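O-succinylhomoserine sulfhydrylase (Mycobacterium tuberculosis, PDB 3NDN) probably catalyses the pyridoxal 5'-phosphate-dependent formation of L-homocysteine and succinate from O-succinyl-L-homoserine and hydrogen sulfide in methionine biosynthesis. Local coordinates at residues 154-159 against 185-190. Numbering follows the deposited sequence.
Sequences DDLSQW and IAAVTE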
ATOM      1  N   ASP A 154      41.341   6.067 -12.962  1.00 42.94           N
ATOM      2  CA  ASP A 154      42.501   5.760 -12.099  1.00 43.98           C
ATOM      3  C   ASP A 154      43.832   6.480 -12.455  1.00 44.20           C
ATOM      4  O   ASP A 154      44.853   6.236 -11.820  1.00 44.48           O
ATOM      5  CB  ASP A 154      42.733   4.235 -12.017  1.00 44.36           C
ATOM      6  CG  ASP A 154      43.036   3.599 -13.383  1.00 47.14           C
ATOM      7  OD1 ASP A 154      43.057   4.310 -14.415  1.00 50.11           O
ATOM      8  OD2 ASP A 154      43.258   2.372 -13.422  1.00 49.15           O
ATOM      9  N   ASP A 155      43.802   7.374 -13.442  1.00 44.53           N
ATOM     10  CA  ASP A 155      45.004   8.072 -13.935  1.00 45.46           C
ATOM     11  C   ASP A 155      44.958   9.566 -13.621  1.00 45.50           C
ATOM     12  O   ASP A 155      44.360  10.339 -14.370  1.00 45.78           O
ATOM     13  CB  ASP A 155      45.146   7.870 -15.452  1.00 46.03           C
ATOM     14  CG  ASP A 155      46.525   8.288 -15.989  1.00 48.51           C
ATOM     15  OD1 ASP A 155      47.200   9.152 -15.385  1.00 48.62           O
ATOM     16  OD2 ASP A 155      46.930   7.743 -17.032  1.00 50.64           O
ATOM     17  N   LEU A 156      45.602   9.969 -12.522  1.00 45.10           N
ATOM     18  CA  LEU A 156      45.599  11.372 -12.098  1.00 45.14           C
ATOM     19  C   LEU A 156      46.225  12.353 -13.116  1.00 46.07           C
ATOM     20  O   LEU A 156      45.880  13.541 -13.116  1.00 46.84           O
ATOM     21  CB  LEU A 156      46.245  11.537 -10.709  1.00 44.83           C
ATOM     22  CG  LEU A 156      45.437  11.057  -9.492  1.00 43.72           C
ATOM     23  CD1 LEU A 156      46.270  11.090  -8.209  1.00 42.89           C
ATOM     24  CD2 LEU A 156      44.121  11.870  -9.320  1.00 41.92           C
ATOM     25  N   SER A 157      47.126  11.881 -13.975  1.00 46.53           N
ATOM     26  CA  SER A 157      47.720  12.768 -14.981  0.50 47.43           C
ATOM     27  C   SER A 157      46.710  13.116 -16.088  1.00 47.39           C
ATOM     28  O   SER A 157      46.801  14.177 -16.700  1.00 47.79           O
ATOM     29  CB  SER A 157      49.042  12.216 -15.543  0.50 47.99           C
ATOM     30  OG  SER A 157      48.852  11.096 -16.385  0.50 47.79           O
ATOM     31  N   GLN A 158      45.739  12.232 -16.316  1.00 46.71           N
ATOM     32  CA  GLN A 158      44.677  12.487 -17.297  1.00 46.33           C
ATOM     33  C   GLN A 158      43.649  13.471 -16.724  1.00 45.79           C
ATOM     34  O   GLN A 158      43.153  14.338 -17.446  1.00 45.72           O
ATOM     35  CB  GLN A 158      43.971  11.197 -17.726  1.00 46.07           C
ATOM     36  CG  GLN A 158      44.815  10.232 -18.536  1.00 47.39           C
ATOM     37  CD  GLN A 158      44.025   9.025 -19.024  1.00 47.97           C
ATOM     38  OE1 GLN A 158      42.898   9.152 -19.504  1.00 48.33           O
ATOM     39  NE2 GLN A 158      44.620   7.844 -18.903  1.00 49.02           N
ATOM     40  N   TRP A 159      43.335  13.318 -15.431  1.00 44.63           N
ATOM     41  CA  TRP A 159      42.497  14.272 -14.704  1.00 44.17           C
ATOM     42  C   TRP A 159      43.137  15.669 -14.746  1.00 45.27           C
ATOM     43  O   TRP A 159      42.452  16.671 -14.971  1.00 45.04           O
ATOM     44  CB  TRP A 159      42.298  13.836 -13.240  1.00 43.03           C
ATOM     45  CG  TRP A 159      41.263  12.717 -12.984  1.00 41.29           C
ATOM     46  CD1 TRP A 159      41.530  11.427 -12.598  1.00 40.55           C
ATOM     47  CD2 TRP A 159      39.823  12.817 -13.065  1.00 40.37           C
ATOM     48  NE1 TRP A 159      40.352  10.720 -12.440  1.00 40.00           N
ATOM     49  CE2 TRP A 159      39.293  11.543 -12.726  1.00 39.84           C
ATOM     50  CE3 TRP A 159      38.934  13.852 -13.396  1.00 39.05           C
ATOM     51  CZ2 TRP A 159      37.906  11.276 -12.714  1.00 38.82           C
ATOM     52  CZ3 TRP A 159      37.551  13.587 -13.391  1.00 39.94           C
ATOM     53  CH2 TRP A 159      37.053  12.308 -13.043  1.00 38.54           C
ATOM     54  N   ILE A 185      39.441  10.125  -4.398  1.00 35.08           N
ATOM     55  CA  ILE A 185      38.453  11.224  -4.189  1.00 35.03           C
ATOM     56  C   ILE A 185      39.105  12.574  -3.805  1.00 35.96           C
ATOM     57  O   ILE A 185      38.838  13.595  -4.451  1.00 36.26           O
ATOM     58  CB  ILE A 185      37.321  10.834  -3.180  1.00 34.49           C
ATOM     59  CG1 ILE A 185      36.527   9.619  -3.676  1.00 32.74           C
ATOM     60  CG2 ILE A 185      36.352  12.018  -2.911  1.00 34.38           C
ATOM     61  CD1 ILE A 185      35.632   8.967  -2.571  1.00 33.98           C
ATOM     62  N   ALA A 186      39.954  12.582  -2.773  1.00 36.44           N
ATOM     63  CA  ALA A 186      40.600  13.832  -2.326  1.00 37.43           C
ATOM     64  C   ALA A 186      41.479  14.489  -3.405  1.00 38.24           C
ATOM     65  O   ALA A 186      41.471  15.710  -3.555  1.00 39.12           O
ATOM     66  CB  ALA A 186      41.398  13.621  -1.045  1.00 37.53           C
ATOM     67  N   ALA A 187      42.238  13.684  -4.146  1.00 38.46           N
ATOM     68  CA  ALA A 187      43.126  14.230  -5.177  1.00 38.67           C
ATOM     69  C   ALA A 187      42.341  14.796  -6.375  1.00 38.67           C
ATOM     70  O   ALA A 187      42.675  15.864  -6.894  1.00 38.98           O
ATOM     71  CB  ALA A 187      44.144  13.179  -5.615  1.00 38.88           C
ATOM     72  N   VAL A 188      41.294  14.094  -6.804  1.00 37.28           N
ATOM     73  CA  VAL A 188      40.470  14.579  -7.918  1.00 37.24           C
ATOM     74  C   VAL A 188      39.687  15.846  -7.513  1.00 37.31           C
ATOM     75  O   VAL A 188      39.570  16.784  -8.307  1.00 37.59           O
ATOM     76  CB  VAL A 188      39.524  13.474  -8.475  1.00 36.71           C
ATOM     77  CG1 VAL A 188      38.483  14.061  -9.440  1.00 36.93           C
ATOM     78  CG2 VAL A 188      40.346  12.376  -9.154  1.00 36.24           C
ATOM     79  N   THR A 189      39.196  15.882  -6.277  1.00 36.40           N
ATOM     80  CA  THR A 189      38.456  17.047  -5.754  1.00 37.16           C
ATOM     81  C   THR A 189      39.345  18.324  -5.745  1.00 38.22           C
ATOM     82  O   THR A 189      38.880  19.430  -6.080  1.00 38.13           O
ATOM     83  CB  THR A 189      37.874  16.752  -4.342  1.00 36.61           C
ATOM     84  OG1 THR A 189      36.866  15.729  -4.436  1.00 36.43           O
ATOM     85  CG2 THR A 189      37.217  17.990  -3.744  1.00 37.87           C
ATOM     86  N   GLU A 190      40.618  18.151  -5.386  1.00 38.67           N
ATOM     87  CA  GLU A 190      41.582  19.257  -5.375  1.00 39.77           C
ATOM     88  C   GLU A 190      41.759  19.858  -6.787  1.00 40.22           C
ATOM     89  O   GLU A 190      41.677  21.078  -6.946  1.00 40.96           O
ATOM     90  CB  GLU A 190      42.931  18.810  -4.771  1.00 40.68           C
TER
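The indole of W159 turns one face to V188, whose CG2 methyl stands over the five-membered ring, 3.6 Å from its centroid and 8° off the ring normal. This is a CH-pi contact with the methyl almost directly above the ring centre. The second methyl of V188 reaches the benzo half, with CG1 4.0 Å from W159 CE3, so the branched side chain spans both rings. W159 NE1 is hydrogen-bonded to the carbonyl oxygen of G153, a bond that satisfies the polar atom of a buried ring and helps to fix its rotation. Valine can straddle the indole in this way because CG1 lies anti to the backbone N of V188 (chi1 169°) while CG2 lies anti to its carbonyl carbon.

L156 extends the apolar patch from one turn earlier. Its CD2 methyl touches V188 CG2 at 3.8 Å and A187 CB at 3.9 Å, and thus fits against two successive residues of helix 185-194. At the start of its own helix, D155 is the N-cap: its OD1 accepts from S157 OG at 2.7 Å and, weakly, from S157 N, while OD2 accepts from Q158 NE2.

W159 also rests on V170 and V188 on F172, both of strand 169-173, and W159 touches V151 of strand 147-151. The example illustrates how helices 156-162 and 185-194 pack side by side on the central sheet, with the leucine and indole of helix 156-162 set against the alanine and valine of helix 185-194, in the layered alpha/beta architecture characteristic of the large, cofactor-binding domain of the fold-type I PLP enzymes.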